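Local coordinates for metallo-beta-lactamase domain-containing protein (PDB 2AZ4), which binds two zinc ions in a metallo-beta-lactamase fold and is probably a metal-dependent hydrolase, perhaps an RNA-binding exonuclease, at residues F336-D349 and F363-L377. Residues are numbered along the deposited sequence; the frame is centred on the assembly and turned at random.
Sequences FDNLQEGSLYIHSD and FLDLLAKKDITFVRL
Phe363 is the bump to start from: its ring drops from helix 358-369 into a hollow lined by Phe336, Tyr345 and His347. CE1 of Phe363 stands 3.6 Å above the centre of the Phe336 ring, an edge-to-face pair with planes at 71°. Phe363 CZ lies 3.5 Å from Tyr345 CE2, the two rings meeting obliquely, and the edge of Phe363 is turned toward the face of His347, an offset edge-to-face pair. With CG anti to the backbone N (chi1 -175°), the Phe363 ring reaches down to the sheet, while Leu367 CD1 lies over the rim of one of its faces and also touches Tyr345. Phe374 extends the cluster along the strands, side by side with Tyr345 and with CE1 3.4 Å from His347 CB.

Beneath the rings, strands 344-348 and 373-376 run parallel, as the two strands of a beta-alpha-beta unit at the edge of a six-stranded parallel sheet; 256-260 flanks 344-348 on its other side. The ladder alternates: Thr373 N to Ser343 O, Tyr345 N to Thr373 O, Val375 N to Tyr345 O, His347 N to Val375 O, Leu377 N to His347 O. Leu344 CD1 fits against Val375 CG2 on the face opposite Tyr345 and Phe374, turned away from helix 358-369.

Before strand 344-348, Ile372 CD1 packs 3.6 Å from Leu339 CB. Lys370, bent at chi3 and chi4, curls its NZ onto two carbonyls: Leu339 O at 2.9 Å, nearly head-on, and Asp337 O at 3.0 Å, from above the carbonyl plane. A water links this amine to Asp337 OD1. Asp371 is C-prime of the helix-ending Schellman motif. Thus the ladder fixes register, rings pack the helix on sheet and Phe336, and Lys370, just past the helix, holds 3-10 turn 336-338 and Leu339.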
ATOM      1  N   PHE A 336       4.646 -24.127   8.464  1.00 17.02           N
ATOM      2  CA  PHE A 336       6.102 -23.938   8.595  1.00 18.77           C
ATOM      3  C   PHE A 336       6.752 -25.124   9.306  1.00 18.65           C
ATOM      4  O   PHE A 336       7.959 -25.329   9.193  1.00 18.23           O
ATOM      5  CB  PHE A 336       6.454 -22.596   9.283  1.00 19.03           C
ATOM      6  CG  PHE A 336       6.165 -21.397   8.435  1.00 20.12           C
ATOM      7  CD1 PHE A 336       7.160 -20.820   7.669  1.00 21.74           C
ATOM      8  CD2 PHE A 336       4.882 -20.847   8.391  1.00 21.75           C
ATOM      9  CE1 PHE A 336       6.881 -19.697   6.875  1.00 22.65           C
ATOM     10  CE2 PHE A 336       4.597 -19.729   7.576  1.00 21.50           C
ATOM     11  CZ  PHE A 336       5.584 -19.170   6.832  1.00 21.10           C
ATOM     12  N   ASP A 337       5.935 -25.918  10.009  1.00 19.14           N
ATOM     13  CA  ASP A 337       6.423 -27.107  10.747  1.00 19.70           C
ATOM     14  C   ASP A 337       6.927 -28.198   9.792  1.00 19.13           C
ATOM     15  O   ASP A 337       7.603 -29.136  10.211  1.00 19.40           O
ATOM     16  CB  ASP A 337       5.345 -27.597  11.735  1.00 20.34           C
ATOM     17  CG  ASP A 337       5.791 -28.783  12.597  1.00 24.19           C
ATOM     18  OD1 ASP A 337       6.847 -28.691  13.281  1.00 27.10           O
ATOM     19  OD2 ASP A 337       5.054 -29.806  12.613  1.00 27.43           O
ATOM     20  N   ASN A 338       6.658 -28.038   8.492  1.00 18.80           N
ATOM     21  CA  ASN A 338       7.117 -29.018   7.480  1.00 18.85           C
ATOM     22  C   ASN A 338       8.463 -28.718   6.837  1.00 19.23           C
ATOM     23  O   ASN A 338       9.003 -29.549   6.107  1.00 19.59           O
ATOM     24  CB  ASN A 338       6.066 -29.185   6.384  1.00 18.28           C
ATOM     25  CG  ASN A 338       4.830 -29.910   6.880  1.00 18.51           C
ATOM     26  OD1 ASN A 338       4.912 -30.757   7.763  1.00 20.46           O
ATOM     27  ND2 ASN A 338       3.687 -29.587   6.307  1.00 18.16           N
ATOM     28  N   LEU A 339       8.991 -27.526   7.092  1.00 20.01           N
ATOM     29  CA  LEU A 339      10.272 -27.114   6.521  1.00 20.76           C
ATOM     30  C   LEU A 339      11.345 -27.940   7.170  1.00 21.27           C
ATOM     31  O   LEU A 339      11.179 -28.412   8.289  1.00 20.99           O
ATOM     32  CB  LEU A 339      10.532 -25.620   6.783  1.00 20.66           C
ATOM     33  CG  LEU A 339       9.648 -24.568   6.095  1.00 19.79           C
ATOM     34  CD1 LEU A 339      10.035 -23.171   6.540  1.00 18.57           C
ATOM     35  CD2 LEU A 339       9.719 -24.683   4.574  1.00 21.31           C
ATOM     36  N   GLN A 340      12.461 -28.095   6.479  1.00 21.98           N
ATOM     37  CA  GLN A 340      13.523 -28.916   6.993  1.00 22.60           C
ATOM     38  C   GLN A 340      14.297 -28.221   8.106  1.00 23.23           C
ATOM     39  O   GLN A 340      14.525 -27.008   8.068  1.00 22.32           O
ATOM     40  CB  GLN A 340      14.473 -29.292   5.871  1.00 22.95           C
ATOM     41  CG  GLN A 340      13.793 -29.970   4.714  1.00 24.59           C
ATOM     42  CD  GLN A 340      14.695 -30.060   3.514  1.00 24.52           C
ATOM     43  OE1 GLN A 340      15.921 -29.956   3.626  1.00 24.76           O
ATOM     44  NE2 GLN A 340      14.100 -30.260   2.356  1.00 24.86           N
ATOM     45  N   GLU A 341      14.688 -29.022   9.099  1.00 23.37           N
ATOM     46  CA  GLU A 341      15.639 -28.609  10.114  1.00 24.98           C
ATOM     47  C   GLU A 341      16.948 -28.180   9.454  1.00 24.01           C
ATOM     48  O   GLU A 341      17.491 -28.880   8.572  1.00 24.57           O
ATOM     49  CB  GLU A 341      15.862 -29.762  11.110  1.00 25.98           C
ATOM     50  CG  GLU A 341      16.752 -29.442  12.282  1.00 30.10           C
ATOM     51  CD  GLU A 341      16.437 -30.297  13.515  1.00 38.35           C
ATOM     52  OE1 GLU A 341      15.292 -30.836  13.616  1.00 40.21           O
ATOM     53  OE2 GLU A 341      17.336 -30.416  14.393  1.00 40.85           O
ATOM     54  N   GLY A 342      17.443 -27.018   9.874  1.00 23.28           N
ATOM     55  CA  GLY A 342      18.678 -26.466   9.336  1.00 23.03           C
ATOM     56  C   GLY A 342      18.503 -25.662   8.055  1.00 22.38           C
ATOM     57  O   GLY A 342      19.491 -25.199   7.458  1.00 22.40           O
ATOM     58  N   SER A 343      17.263 -25.504   7.605  1.00 21.08           N
ATOM     59  CA  SER A 343      17.029 -24.773   6.354  1.00 19.92           C
ATOM     60  C   SER A 343      17.079 -23.237   6.560  1.00 20.15           C
ATOM     61  O   SER A 343      17.244 -22.740   7.687  1.00 19.91           O
ATOM     62  CB  SER A 343      15.719 -25.231   5.708  1.00 19.07           C
ATOM     63  OG  SER A 343      14.612 -24.795   6.468  1.00 17.14           O
ATOM     64  N   LEU A 344      16.946 -22.497   5.457  1.00 20.01           N
ATOM     65  CA  LEU A 344      17.040 -21.042   5.470  1.00 19.26           C
ATOM     66  C   LEU A 344      15.706 -20.464   5.036  1.00 18.85           C
ATOM     67  O   LEU A 344      15.150 -20.890   4.042  1.00 19.44           O
ATOM     68  CB  LEU A 344      18.148 -20.581   4.522  1.00 19.37           C
ATOM     69  CG  LEU A 344      18.428 -19.072   4.356  1.00 18.80           C
ATOM     70  CD1 LEU A 344      18.796 -18.412   5.691  1.00 16.66           C
ATOM     71  CD2 LEU A 344      19.528 -18.858   3.269  1.00 18.74           C
ATOM     72  N   TYR A 345      15.187 -19.521   5.807  1.00 18.76           N
ATOM     73  CA  TYR A 345      13.961 -18.813   5.438  1.00 17.92           C
ATOM     74  C   TYR A 345      14.241 -17.311   5.380  1.00 17.66           C
ATOM     75  O   TYR A 345      14.754 -16.725   6.320  1.00 17.57           O
ATOM     76  CB  TYR A 345      12.820 -19.125   6.417  1.00 17.94           C
ATOM     77  CG  TYR A 345      11.634 -18.187   6.261  1.00 16.55           C
ATOM     78  CD1 TYR A 345      10.807 -18.258   5.132  1.00 15.80           C
ATOM     79  CD2 TYR A 345      11.360 -17.210   7.215  1.00 17.50           C
ATOM     80  CE1 TYR A 345       9.722 -17.381   4.978  1.00 14.74           C
ATOM     81  CE2 TYR A 345      10.273 -16.335   7.060  1.00 15.13           C
ATOM     82  CZ  TYR A 345       9.476 -16.430   5.941  1.00 13.79           C
ATOM     83  OH  TYR A 345       8.416 -15.566   5.775  1.00 18.04           O
ATOM     84  N   ILE A 346      13.878 -16.699   4.263  1.00 18.17           N
ATOM     85  CA  ILE A 346      14.138 -15.288   4.032  1.00 17.69           C
ATOM     86  C   ILE A 346      12.823 -14.542   4.120  1.00 17.10           C
ATOM     87  O   ILE A 346      11.921 -14.750   3.314  1.00 16.71           O
ATOM     88  CB  ILE A 346      14.818 -15.058   2.674  1.00 18.27           C
ATOM     89  CG1 ILE A 346      16.170 -15.788   2.643  1.00 17.52           C
ATOM     90  CG2 ILE A 346      14.984 -13.557   2.413  1.00 17.72           C
ATOM     91  CD1 ILE A 346      16.597 -16.174   1.217  1.00 17.87           C
ATOM     92  N   HIS A 347      12.722 -13.707   5.147  1.00 16.86           N
ATOM     93  CA  HIS A 347      11.514 -12.959   5.435  1.00 17.05           C
ATOM     94  C   HIS A 347      11.645 -11.571   4.815  1.00 16.96           C
ATOM     95  O   HIS A 347      12.394 -10.735   5.315  1.00 17.24           O
ATOM     96  CB  HIS A 347      11.339 -12.863   6.951  1.00 16.83           C
ATOM     97  CG  HIS A 347       9.934 -12.581   7.374  1.00 17.16           C
ATOM     98  ND1 HIS A 347       9.589 -11.481   8.124  1.00 21.01           N
ATOM     99  CD2 HIS A 347       8.783 -13.238   7.114  1.00 15.47           C
ATOM    100  CE1 HIS A 347       8.286 -11.493   8.347  1.00 18.17           C
ATOM    101  NE2 HIS A 347       7.773 -12.544   7.735  1.00 20.53           N
ATOM    102  N   SER A 348      10.930 -11.330   3.721  1.00 17.10           N
ATOM    103  CA  SER A 348      11.131 -10.109   2.939  1.00 17.17           C
ATOM    104  C   SER A 348       9.866  -9.267   2.902  1.00 17.32           C
ATOM    105  O   SER A 348       9.102  -9.272   1.913  1.00 17.30           O
ATOM    106  CB  SER A 348      11.596 -10.450   1.524  1.00 17.13           C
ATOM    107  OG  SER A 348      12.009  -9.279   0.854  1.00 19.58           O
ATOM    108  N   ASP A 349       9.651  -8.543   3.998  1.00 17.65           N
ATOM    109  CA  ASP A 349       8.468  -7.705   4.189  1.00 17.68           C
ATOM    110  C   ASP A 349       7.132  -8.434   4.155  1.00 18.10           C
ATOM    111  O   ASP A 349       6.079  -7.826   3.925  1.00 17.66           O
ATOM    112  CB  ASP A 349       8.496  -6.515   3.232  1.00 17.51           C
ATOM    113  CG  ASP A 349       9.661  -5.579   3.528  1.00 19.08           C
ATOM    114  OD1 ASP A 349       9.706  -5.041   4.647  1.00 20.29           O
ATOM    115  OD2 ASP A 349      10.537  -5.423   2.669  1.00 19.75           O
ATOM    116  N   PHE A 363       6.305 -16.614  15.719  1.00 26.03           N
ATOM    117  CA  PHE A 363       6.849 -17.075  14.440  1.00 24.84           C
ATOM    118  C   PHE A 363       8.343 -17.389  14.586  1.00 24.75           C
ATOM    119  O   PHE A 363       8.782 -18.495  14.266  1.00 24.28           O
ATOM    120  CB  PHE A 363       6.591 -16.021  13.351  1.00 24.61           C
ATOM    121  CG  PHE A 363       6.996 -16.445  11.951  1.00 23.67           C
ATOM    122  CD1 PHE A 363       6.845 -17.762  11.517  1.00 25.21           C
ATOM    123  CD2 PHE A 363       7.494 -15.503  11.051  1.00 24.17           C
ATOM    124  CE1 PHE A 363       7.202 -18.136  10.215  1.00 25.65           C
ATOM    125  CE2 PHE A 363       7.847 -15.867   9.738  1.00 22.82           C
ATOM    126  CZ  PHE A 363       7.711 -17.171   9.324  1.00 23.92           C
ATOM    127  N   LEU A 364       9.110 -16.428  15.093  1.00 25.12           N
ATOM    128  CA  LEU A 364      10.555 -16.623  15.278  1.00 26.06           C
ATOM    129  C   LEU A 364      10.852 -17.758  16.255  1.00 26.16           C
ATOM    130  O   LEU A 364      11.789 -18.519  16.053  1.00 25.67           O
ATOM    131  CB  LEU A 364      11.255 -15.337  15.745  1.00 26.68           C
ATOM    132  CG  LEU A 364      11.184 -13.963  15.048  1.00 27.69           C
ATOM    133  CD1 LEU A 364      12.536 -13.325  15.201  1.00 30.06           C
ATOM    134  CD2 LEU A 364      10.813 -13.997  13.582  1.00 26.97           C
ATOM    135  N   ASP A 365      10.039 -17.877  17.307  1.00 27.02           N
ATOM    136  CA  ASP A 365      10.151 -18.992  18.243  1.00 27.44           C
ATOM    137  C   ASP A 365       9.907 -20.344  17.546  1.00 27.18           C
ATOM    138  O   ASP A 365      10.677 -21.297  17.738  1.00 27.52           O
ATOM    139  CB  ASP A 365       9.226 -18.790  19.462  1.00 28.77           C
ATOM    140  CG  ASP A 365       9.666 -17.622  20.369  1.00 32.58           C
ATOM    141  OD1 ASP A 365      10.673 -16.919  20.064  1.00 38.15           O
ATOM    142  OD2 ASP A 365       8.996 -17.397  21.413  1.00 36.99           O
ATOM    143  N   LEU A 366       8.863 -20.431  16.720  1.00 25.83           N
ATOM    144  CA  LEU A 366       8.610 -21.652  15.937  1.00 25.51           C
ATOM    145  C   LEU A 366       9.797 -22.046  15.053  1.00 24.51           C
ATOM    146  O   LEU A 366      10.208 -23.216  15.031  1.00 23.33           O
ATOM    147  CB  LEU A 366       7.304 -21.524  15.125  1.00 24.92           C
ATOM    148  CG  LEU A 366       7.046 -22.036  13.701  1.00 27.62           C
ATOM    149  CD1 LEU A 366       7.635 -23.396  13.350  1.00 28.51           C
ATOM    150  CD2 LEU A 366       5.533 -22.017  13.399  1.00 27.59           C
ATOM    151  N   LEU A 367      10.354 -21.067  14.337  1.00 23.59           N
ATOM    152  CA  LEU A 367      11.475 -21.323  13.454  1.00 23.21           C
ATOM    153  C   LEU A 367      12.696 -21.768  14.228  1.00 24.00           C
ATOM    154  O   LEU A 367      13.396 -22.677  13.803  1.00 24.07           O
ATOM    155  CB  LEU A 367      11.803 -20.081  12.618  1.00 22.95           C
ATOM    156  CG  LEU A 367      10.730 -19.648  11.622  1.00 22.04           C
ATOM    157  CD1 LEU A 367      11.063 -18.277  11.037  1.00 21.24           C
ATOM    158  CD2 LEU A 367      10.553 -20.711  10.534  1.00 21.48           C
ATOM    159  N   ALA A 368      12.957 -21.100  15.350  1.00 25.14           N
ATOM    160  CA  ALA A 368      14.090 -21.425  16.206  1.00 26.88           C
ATOM    161  C   ALA A 368      14.091 -22.884  16.639  1.00 28.02           C
ATOM    162  O   ALA A 368      15.104 -23.569  16.476  1.00 28.39           O
ATOM    163  CB  ALA A 368      14.131 -20.509  17.409  1.00 26.90           C
ATOM    164  N   LYS A 369      12.956 -23.360  17.150  1.00 29.62           N
ATOM    165  CA  LYS A 369      12.794 -24.772  17.586  1.00 31.75           C
ATOM    166  C   LYS A 369      13.143 -25.779  16.497  1.00 31.87           C
ATOM    167  O   LYS A 369      13.553 -26.910  16.784  1.00 31.68           O
ATOM    168  CB  LYS A 369      11.354 -25.038  18.033  1.00 32.12           C
ATOM    169  CG  LYS A 369      10.960 -24.398  19.353  1.00 36.28           C
ATOM    170  CD  LYS A 369      11.276 -25.274  20.579  1.00 41.35           C
ATOM    171  CE  LYS A 369      10.499 -26.598  20.591  1.00 44.21           C
ATOM    172  NZ  LYS A 369      11.026 -27.542  21.626  1.00 44.79           N
ATOM    173  N   LYS A 370      12.968 -25.363  15.241  1.00 32.05           N
ATOM    174  CA  LYS A 370      13.243 -26.232  14.107  1.00 32.44           C
ATOM    175  C   LYS A 370      14.644 -26.030  13.547  1.00 32.22           C
ATOM    176  O   LYS A 370      14.983 -26.613  12.520  1.00 32.89           O
ATOM    177  CB  LYS A 370      12.186 -26.032  13.024  1.00 32.18           C
ATOM    178  CG  LYS A 370      10.815 -26.577  13.432  1.00 33.36           C
ATOM    179  CD  LYS A 370       9.791 -26.519  12.303  1.00 33.46           C
ATOM    180  CE  LYS A 370      10.269 -27.223  10.995  1.00 34.18           C
ATOM    181  NZ  LYS A 370      10.482 -28.712  11.067  1.00 35.11           N
ATOM    182  N   ASP A 371      15.455 -25.209  14.219  1.00 32.41           N
ATOM    183  CA  ASP A 371      16.807 -24.873  13.734  1.00 32.21           C
ATOM    184  C   ASP A 371      16.732 -24.313  12.291  1.00 31.09           C
ATOM    185  O   ASP A 371      17.580 -24.607  11.453  1.00 31.13           O
ATOM    186  CB  ASP A 371      17.711 -26.120  13.799  1.00 32.76           C
ATOM    187  CG  ASP A 371      19.203 -25.787  13.813  1.00 35.79           C
ATOM    188  OD1 ASP A 371      19.596 -24.749  14.405  1.00 38.50           O
ATOM    189  OD2 ASP A 371      19.994 -26.587  13.234  1.00 39.06           O
ATOM    190  N   ILE A 372      15.690 -23.536  12.003  1.00 29.77           N
ATOM    191  CA  ILE A 372      15.580 -22.849  10.702  1.00 28.43           C
ATOM    192  C   ILE A 372      16.174 -21.462  10.889  1.00 27.56           C
ATOM    193  O   ILE A 372      15.722 -20.710  11.761  1.00 27.86           O
ATOM    194  CB  ILE A 372      14.111 -22.770  10.209  1.00 28.39           C
ATOM    195  CG1 ILE A 372      13.516 -24.182  10.036  1.00 27.79           C
ATOM    196  CG2 ILE A 372      13.993 -21.980   8.887  1.00 28.29           C
ATOM    197  CD1 ILE A 372      12.007 -24.181   9.794  1.00 28.15           C
ATOM    198  N   THR A 373      17.223 -21.145  10.130  1.00 26.57           N
ATOM    199  CA  THR A 373      17.793 -19.797  10.138  1.00 26.18           C
ATOM    200  C   THR A 373      16.810 -18.763   9.552  1.00 25.89           C
ATOM    201  O   THR A 373      16.366 -18.890   8.407  1.00 26.71           O
ATOM    202  CB  THR A 373      19.122 -19.731   9.384  1.00 26.66           C
ATOM    203  OG1 THR A 373      20.048 -20.670   9.956  1.00 27.74           O
ATOM    204  CG2 THR A 373      19.714 -18.313   9.436  1.00 24.93           C
ATOM    205  N   PHE A 374      16.475 -17.760  10.348  1.00 24.50           N
ATOM    206  CA  PHE A 374      15.562 -16.699   9.934  1.00 23.24           C
ATOM    207  C   PHE A 374      16.394 -15.493   9.518  1.00 23.23           C
ATOM    208  O   PHE A 374      17.295 -15.058  10.263  1.00 22.67           O
ATOM    209  CB  PHE A 374      14.670 -16.316  11.103  1.00 22.61           C
ATOM    210  CG  PHE A 374      13.822 -15.092  10.868  1.00 22.19           C
ATOM    211  CD1 PHE A 374      12.539 -15.211  10.338  1.00 20.26           C
ATOM    212  CD2 PHE A 374      14.286 -13.829  11.207  1.00 21.18           C
ATOM    213  CE1 PHE A 374      11.742 -14.106  10.138  1.00 20.69           C
ATOM    214  CE2 PHE A 374      13.470 -12.694  11.009  1.00 20.73           C
ATOM    215  CZ  PHE A 374      12.201 -12.849  10.473  1.00 20.60           C
ATOM    216  N   VAL A 375      16.100 -14.967   8.330  1.00 22.89           N
ATOM    217  CA  VAL A 375      16.796 -13.792   7.830  1.00 23.24           C
ATOM    218  C   VAL A 375      15.793 -12.741   7.442  1.00 23.05           C
ATOM    219  O   VAL A 375      14.940 -12.974   6.594  1.00 22.61           O
ATOM    220  CB  VAL A 375      17.748 -14.129   6.656  1.00 24.00           C
ATOM    221  CG1 VAL A 375      18.371 -12.853   6.081  1.00 23.93           C
ATOM    222  CG2 VAL A 375      18.853 -15.045   7.139  1.00 24.14           C
ATOM    223  N   ARG A 376      15.894 -11.588   8.093  1.00 22.67           N
ATOM    224  CA  ARG A 376      15.101 -10.443   7.743  1.00 23.00           C
ATOM    225  C   ARG A 376      15.749  -9.698   6.572  1.00 23.17           C
ATOM    226  O   ARG A 376      16.861  -9.156   6.684  1.00 23.06           O
ATOM    227  CB  ARG A 376      14.917  -9.530   8.948  1.00 23.38           C
ATOM    228  CG  ARG A 376      13.829  -8.486   8.731  1.00 26.29           C
ATOM    229  CD  ARG A 376      13.563  -7.650   9.969  1.00 29.33           C
ATOM    230  NE  ARG A 376      12.706  -6.522   9.608  1.00 32.34           N
ATOM    231  CZ  ARG A 376      11.376  -6.568   9.601  1.00 33.82           C
ATOM    232  NH1 ARG A 376      10.747  -7.684   9.964  1.00 32.41           N
ATOM    233  NH2 ARG A 376      10.674  -5.497   9.232  1.00 33.96           N
ATOM    234  N   LEU A 377      15.063  -9.701   5.432  1.00 22.28           N
ATOM    235  CA  LEU A 377      15.584  -9.000   4.259  1.00 22.20           C
ATOM    236  C   LEU A 377      14.532  -7.981   3.829  1.00 22.02           C
ATOM    237  O   LEU A 377      13.711  -8.246   2.947  1.00 22.44           O
ATOM    238  CB  LEU A 377      15.954  -9.997   3.137  1.00 22.25           C
ATOM    239  CG  LEU A 377      16.710  -9.484   1.899  1.00 22.73           C
ATOM    240  CD1 LEU A 377      18.169  -9.103   2.238  1.00 24.99           C
ATOM    241  CD2 LEU A 377      16.648 -10.530   0.782  1.00 22.37           C
TER
HETATM  242  O   HOH W   1       9.119 -29.715  13.124  1.00 56.21           O
HETATM  243  O   HOH W   2      16.362 -28.798  16.617  1.00 58.86           O
HETATM  244  O   HOH W   3       8.414  -5.566   7.108  1.00 25.37           O